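Local atomic coordinates of lysosome-associated membrane glycoprotein 3 (PDB entry 4AKM), a protein that serves as a lysosomal membrane glycoprotein that takes part in autophagosome-lysosome fusion and in the unfolded protein response. Residues Val9-Gly12 and Ser13-Cys16; Asn41-Pro44 and Asn45-Gln48. One frame throughout, in Å; residues are numbered along the deposited sequence.

Contact 1: Val9-Gly12 and Ser13-Cys16; sequences VLNG and SRLC
With chi1 at -69°, Leu10 turns CG away from its own carbonyl carbon, while Leu15, at -168°, holds CG opposite its backbone N; these torsions set the two CG atoms, and the second torsions then turn Leu10 CD2 to within 3.8 Å of Leu15 CD1 on one face of a beta hairpin. The hairpin, at one end of the sheet formed by strands 5-11, 14-27 and 38-41 with others in this membrane-proximal luminal domain, a beta prism, joins the end of strand 5-11 to the start of strand 14-27 through a two-residue turn, Gly12-Ser13. The evidence is the pairing: Asn11 and Arg14 form an antiparallel hydrogen-bonded pair, with Asn11 N to Arg14 O at 2.9 Å and the donor in the carbonyl plane, and Arg14 N returns to Asn11 O, also at 2.9 Å, from above the plane of the Asn11 carbonyl. Leu10 and Leu15 are the non-hydrogen-bonded pair beyond. The same Leu10 methyl CD2 also packs over the second strand's backbone, 3.6 Å from Leu15 CA. On the other face Asn11 and Arg14 extend side by side in the same direction, their amide and guanidinium planes 49° apart; Asn11 ND2 and Arg14 NH2 approach to 4.1 Å without a hydrogen bond. Asn11, a predicted N-glycosylation site, carries no sugar in this crystal and is exposed beside the turn. Further from the turn, Cys16 N donates to Val9 O at 2.9 Å. Val9 also has a backbone bond to Ile17, and Cys16 has a helical backbone conformation, consistent with a classic beta bulge. Cys16 bonds to Cys53, fastening the second strand to the loop before strand 57-64. Beside that disulfide, Val9 CG1 packs on Cys16 SG at 4.0 Å.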
ATOM      1  N   VAL A   9       3.814   2.008 -11.496  1.00 55.76           N
ATOM      2  CA  VAL A   9       3.400   0.883 -12.330  1.00 61.19           C
ATOM      3  C   VAL A   9       3.103   1.397 -13.737  1.00 67.72           C
ATOM      4  O   VAL A   9       2.546   2.481 -13.894  1.00 68.45           O
ATOM      5  CB  VAL A   9       2.152   0.179 -11.752  1.00 56.29           C
ATOM      6  CG1 VAL A   9       1.780  -1.026 -12.593  1.00 63.27           C
ATOM      7  CG2 VAL A   9       2.390  -0.239 -10.307  1.00 49.98           C
ATOM      8  N   LEU A  10       3.477   0.634 -14.761  1.00 68.07           N
ATOM      9  CA  LEU A  10       3.335   1.119 -16.133  1.00 75.14           C
ATOM     10  C   LEU A  10       2.616   0.169 -17.092  1.00 80.71           C
ATOM     11  O   LEU A  10       2.766  -1.053 -17.016  1.00 77.64           O
ATOM     12  CB  LEU A  10       4.706   1.473 -16.711  1.00 74.50           C
ATOM     13  CG  LEU A  10       5.422   2.687 -16.118  1.00 76.44           C
ATOM     14  CD1 LEU A  10       6.883   2.705 -16.553  1.00 71.93           C
ATOM     15  CD2 LEU A  10       4.721   3.969 -16.534  1.00 70.80           C
ATOM     16  N   ASN A  11       1.825   0.757 -17.986  1.00 82.54           N
ATOM     17  CA  ASN A  11       1.298   0.061 -19.155  1.00 89.33           C
ATOM     18  C   ASN A  11       2.213   0.354 -20.342  1.00 88.64           C
ATOM     19  O   ASN A  11       2.035   1.358 -21.043  1.00 86.73           O
ATOM     20  CB  ASN A  11      -0.132   0.521 -19.460  1.00 91.12           C
ATOM     21  CG  ASN A  11      -0.871  -0.426 -20.398  1.00 90.57           C
ATOM     22  OD1 ASN A  11      -0.257  -1.152 -21.183  1.00 87.19           O
ATOM     23  ND2 ASN A  11      -2.197  -0.419 -20.317  1.00 86.35           N
ATOM     24  N   GLY A  12       3.206  -0.508 -20.542  1.00 87.29           N
ATOM     25  CA  GLY A  12       4.203  -0.317 -21.583  1.00 89.09           C
ATOM     26  C   GLY A  12       5.001   0.969 -21.440  1.00 95.13           C
ATOM     27  O   GLY A  12       6.226   0.942 -21.304  1.00 95.84           O
ATOM     28  N   SER A  13       4.299   2.098 -21.467  1.00 88.17           N
ATOM     29  CA  SER A  13       4.927   3.409 -21.393  1.00 89.29           C
ATOM     30  C   SER A  13       4.041   4.384 -20.621  1.00 90.16           C
ATOM     31  O   SER A  13       4.539   5.306 -19.974  1.00 83.81           O
ATOM     32  CB  SER A  13       5.199   3.946 -22.801  1.00 89.83           C
ATOM     33  OG  SER A  13       3.998   4.060 -23.545  1.00 79.96           O
ATOM     34  N   ARG A  14       2.727   4.174 -20.692  1.00 89.08           N
ATOM     35  CA  ARG A  14       1.777   5.041 -19.997  1.00 88.89           C
ATOM     36  C   ARG A  14       1.742   4.771 -18.494  1.00 85.65           C
ATOM     37  O   ARG A  14       1.823   3.627 -18.054  1.00 80.87           O
ATOM     38  CB  ARG A  14       0.369   4.900 -20.587  1.00 96.46           C
ATOM     39  CG  ARG A  14       0.146   5.671 -21.882  1.00102.61           C
ATOM     40  CD  ARG A  14      -1.306   5.578 -22.339  1.00110.73           C
ATOM     41  NE  ARG A  14      -1.752   4.191 -22.461  1.00114.16           N
ATOM     42  CZ  ARG A  14      -2.984   3.825 -22.799  1.00111.91           C
ATOM     43  NH1 ARG A  14      -3.907   4.744 -23.052  1.00107.59           N
ATOM     44  NH2 ARG A  14      -3.297   2.537 -22.883  1.00105.14           N
ATOM     45  N   LEU A  15       1.612   5.836 -17.712  1.00 84.38           N
ATOM     46  CA  LEU A  15       1.575   5.713 -16.262  1.00 76.89           C
ATOM     47  C   LEU A  15       0.268   5.080 -15.788  1.00 74.11           C
ATOM     48  O   LEU A  15      -0.817   5.600 -16.035  1.00 76.91           O
ATOM     49  CB  LEU A  15       1.787   7.080 -15.608  1.00 84.31           C
ATOM     50  CG  LEU A  15       2.069   7.090 -14.106  1.00 76.13           C
ATOM     51  CD1 LEU A  15       3.103   6.042 -13.761  1.00 70.65           C
ATOM     52  CD2 LEU A  15       2.538   8.463 -13.667  1.00 79.04           C
ATOM     53  N   CYS A  16       0.388   3.948 -15.108  1.00 70.34           N
ATOM     54  CA  CYS A  16      -0.762   3.218 -14.597  1.00 67.19           C
ATOM     55  C   CYS A  16      -1.011   3.518 -13.117  1.00 68.78           C
ATOM     56  O   CYS A  16      -2.148   3.724 -12.694  1.00 69.97           O
ATOM     57  CB  CYS A  16      -0.546   1.719 -14.808  1.00 67.43           C
ATOM     58  SG  CYS A  16      -1.631   0.650 -13.851  1.00 69.26           S
TER

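Contact 2: Asn41-Pro44 and Asn45-Gln48; sequences NIDP and NATQ
Asp43 overhangs the next turn of chain with its carboxylate: OD2 lies 3.5 Å from Ala46 CB, and OD1 takes the backbone N-H of Asn45 at 3.1 Å. Asp43 CG stands opposite its own backbone N (chi1 168°), beside the carbonyl carbon, which swings the carboxylate forward over the following residues; the Asn45 N-H meets it from 57° out of its plane. The main-chain oxygen of the same residue has two further donors. Ala46 N reaches Asp43 O at 3.0 Å, and Thr47 OG1 reaches Asp43 O at the same 3.0 Å from the opposite face of the carbonyl plane, so one oxygen is clasped from both sides. Thr47 completes this grip while its OG1 also touches Ile42 CG2, 3.7 Å away, at the buried edge of the loop; there Ile42 and Thr47 both rest on Phe64 of strand 57-64. Pro44 packs on Tyr7 of strand 5-11. Asn45, a predicted glycosylation site without sugar here, is exposed at the turn. Pro44 and Asn45 have the backbone angles of a type I beta turn, closed by the bond from Ala46 N; with the side-chain bond from Asp43 to Asn45 N added, Asp43-Ala46 form an Asx-Pro turn, an Asx turn superimposed on a type I beta turn.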
ATOM      1  N   ASN A  41      10.092  -1.970   8.892  1.00 46.05           N
ATOM      2  CA  ASN A  41      10.018  -0.868   7.947  1.00 42.04           C
ATOM      3  C   ASN A  41      10.293  -1.325   6.518  1.00 44.03           C
ATOM      4  O   ASN A  41      11.356  -1.881   6.236  1.00 47.33           O
ATOM      5  CB  ASN A  41      11.013   0.217   8.346  1.00 45.08           C
ATOM      6  CG  ASN A  41      10.644   0.894   9.654  1.00 52.51           C
ATOM      7  OD1 ASN A  41       9.657   0.529  10.305  1.00 48.48           O
ATOM      8  ND2 ASN A  41      11.435   1.887  10.045  1.00 47.54           N
ATOM      9  N   ILE A  42       9.342  -1.104   5.616  1.00 35.78           N
ATOM     10  CA  ILE A  42       9.624  -1.335   4.211  1.00 37.19           C
ATOM     11  C   ILE A  42      10.698  -0.334   3.810  1.00 41.39           C
ATOM     12  O   ILE A  42      10.478   0.876   3.844  1.00 46.54           O
ATOM     13  CB  ILE A  42       8.381  -1.191   3.297  1.00 37.60           C
ATOM     14  CG1 ILE A  42       7.554  -2.477   3.280  1.00 34.67           C
ATOM     15  CG2 ILE A  42       8.805  -0.896   1.866  1.00 33.60           C
ATOM     16  CD1 ILE A  42       6.849  -2.794   4.568  1.00 37.49           C
ATOM     17  N   ASP A  43      11.879  -0.851   3.493  1.00 41.17           N
ATOM     18  CA  ASP A  43      12.987  -0.037   3.015  1.00 43.20           C
ATOM     19  C   ASP A  43      12.875   0.107   1.498  1.00 43.38           C
ATOM     20  O   ASP A  43      13.083  -0.850   0.752  1.00 41.90           O
ATOM     21  CB  ASP A  43      14.322  -0.666   3.442  1.00 45.68           C
ATOM     22  CG  ASP A  43      15.529  -0.047   2.749  1.00 49.52           C
ATOM     23  OD1 ASP A  43      15.428   1.071   2.197  1.00 50.28           O
ATOM     24  OD2 ASP A  43      16.599  -0.692   2.772  1.00 49.68           O
ATOM     25  N   PRO A  44      12.538   1.316   1.043  1.00 43.46           N
ATOM     26  CA  PRO A  44      12.282   1.626  -0.368  1.00 48.23           C
ATOM     27  C   PRO A  44      13.454   1.411  -1.328  1.00 47.30           C
ATOM     28  O   PRO A  44      13.213   1.261  -2.525  1.00 47.60           O
ATOM     29  CB  PRO A  44      11.894   3.108  -0.335  1.00 47.31           C
ATOM     30  CG  PRO A  44      12.339   3.611   0.977  1.00 49.45           C
ATOM     31  CD  PRO A  44      12.263   2.470   1.913  1.00 45.68           C
ATOM     32  N   ASN A  45      14.688   1.411  -0.837  1.00 48.28           N
ATOM     33  CA  ASN A  45      15.828   1.167  -1.722  1.00 55.37           C
ATOM     34  C   ASN A  45      16.166  -0.320  -1.848  1.00 51.89           C
ATOM     35  O   ASN A  45      17.124  -0.703  -2.514  1.00 47.49           O
ATOM     36  CB  ASN A  45      17.045   1.997  -1.304  1.00 53.81           C
ATOM     37  CG  ASN A  45      16.929   3.455  -1.728  1.00 65.12           C
ATOM     38  OD1 ASN A  45      16.232   3.786  -2.697  1.00 58.69           O
ATOM     39  ND2 ASN A  45      17.621   4.335  -1.009  1.00 66.32           N
ATOM     40  N   ALA A  46      15.345  -1.145  -1.210  1.00 52.17           N
ATOM     41  CA  ALA A  46      15.532  -2.586  -1.186  1.00 39.69           C
ATOM     42  C   ALA A  46      14.192  -3.247  -1.502  1.00 41.16           C
ATOM     43  O   ALA A  46      13.900  -4.353  -1.045  1.00 38.73           O
ATOM     44  CB  ALA A  46      16.038  -3.021   0.178  1.00 34.49           C
ATOM     45  N   THR A  47      13.378  -2.553  -2.290  1.00 44.17           N
ATOM     46  CA  THR A  47      12.026  -3.013  -2.584  1.00 44.54           C
ATOM     47  C   THR A  47      11.689  -2.844  -4.064  1.00 42.25           C
ATOM     48  O   THR A  47      11.819  -1.755  -4.622  1.00 40.82           O
ATOM     49  CB  THR A  47      10.984  -2.279  -1.697  1.00 41.80           C
ATOM     50  OG1 THR A  47      11.061  -2.782  -0.357  1.00 44.40           O
ATOM     51  CG2 THR A  47       9.570  -2.477  -2.224  1.00 34.89           C
ATOM     52  N   GLN A  48      11.266  -3.934  -4.692  1.00 39.93           N
ATOM     53  CA  GLN A  48      10.941  -3.935  -6.108  1.00 42.51           C
ATOM     54  C   GLN A  48       9.455  -3.685  -6.316  1.00 42.71           C
ATOM     55  O   GLN A  48       8.611  -4.410  -5.791  1.00 42.50           O
ATOM     56  CB  GLN A  48      11.326  -5.273  -6.735  1.00 41.32           C
ATOM     57  CG  GLN A  48      12.429  -6.011  -5.987  1.00 51.53           C
ATOM     58  CD  GLN A  48      13.743  -6.024  -6.742  1.00 56.69           C
ATOM     59  OE1 GLN A  48      14.047  -5.103  -7.505  1.00 55.12           O
ATOM     60  NE2 GLN A  48      14.531  -7.077  -6.539  1.00 57.18           N
TER

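From the N terminus the chain first meets contact 1, where the two-residue turn after strand 5-11 closes and strand 14-27 begins. After strand 14-27 and an intervening loop, strand 38-41 returns antiparallel beside it, and contact 2 then closes the turn that leads to strand 48-52. The two turns are therefore in series: neither nests in nor crosses the other. About 21 Å separates their centres and about 9 Å their nearest atoms, so they do not meet. Contact 1 lies within the sheet of strands 5-11, 14-27 and 38-41, whereas contact 2 carries the chain out of it into the sheet that holds strands 48-52 and 57-64. Strand 57-64 relates to both: Leu60 meets Val9, and Leu62 meets Thr47.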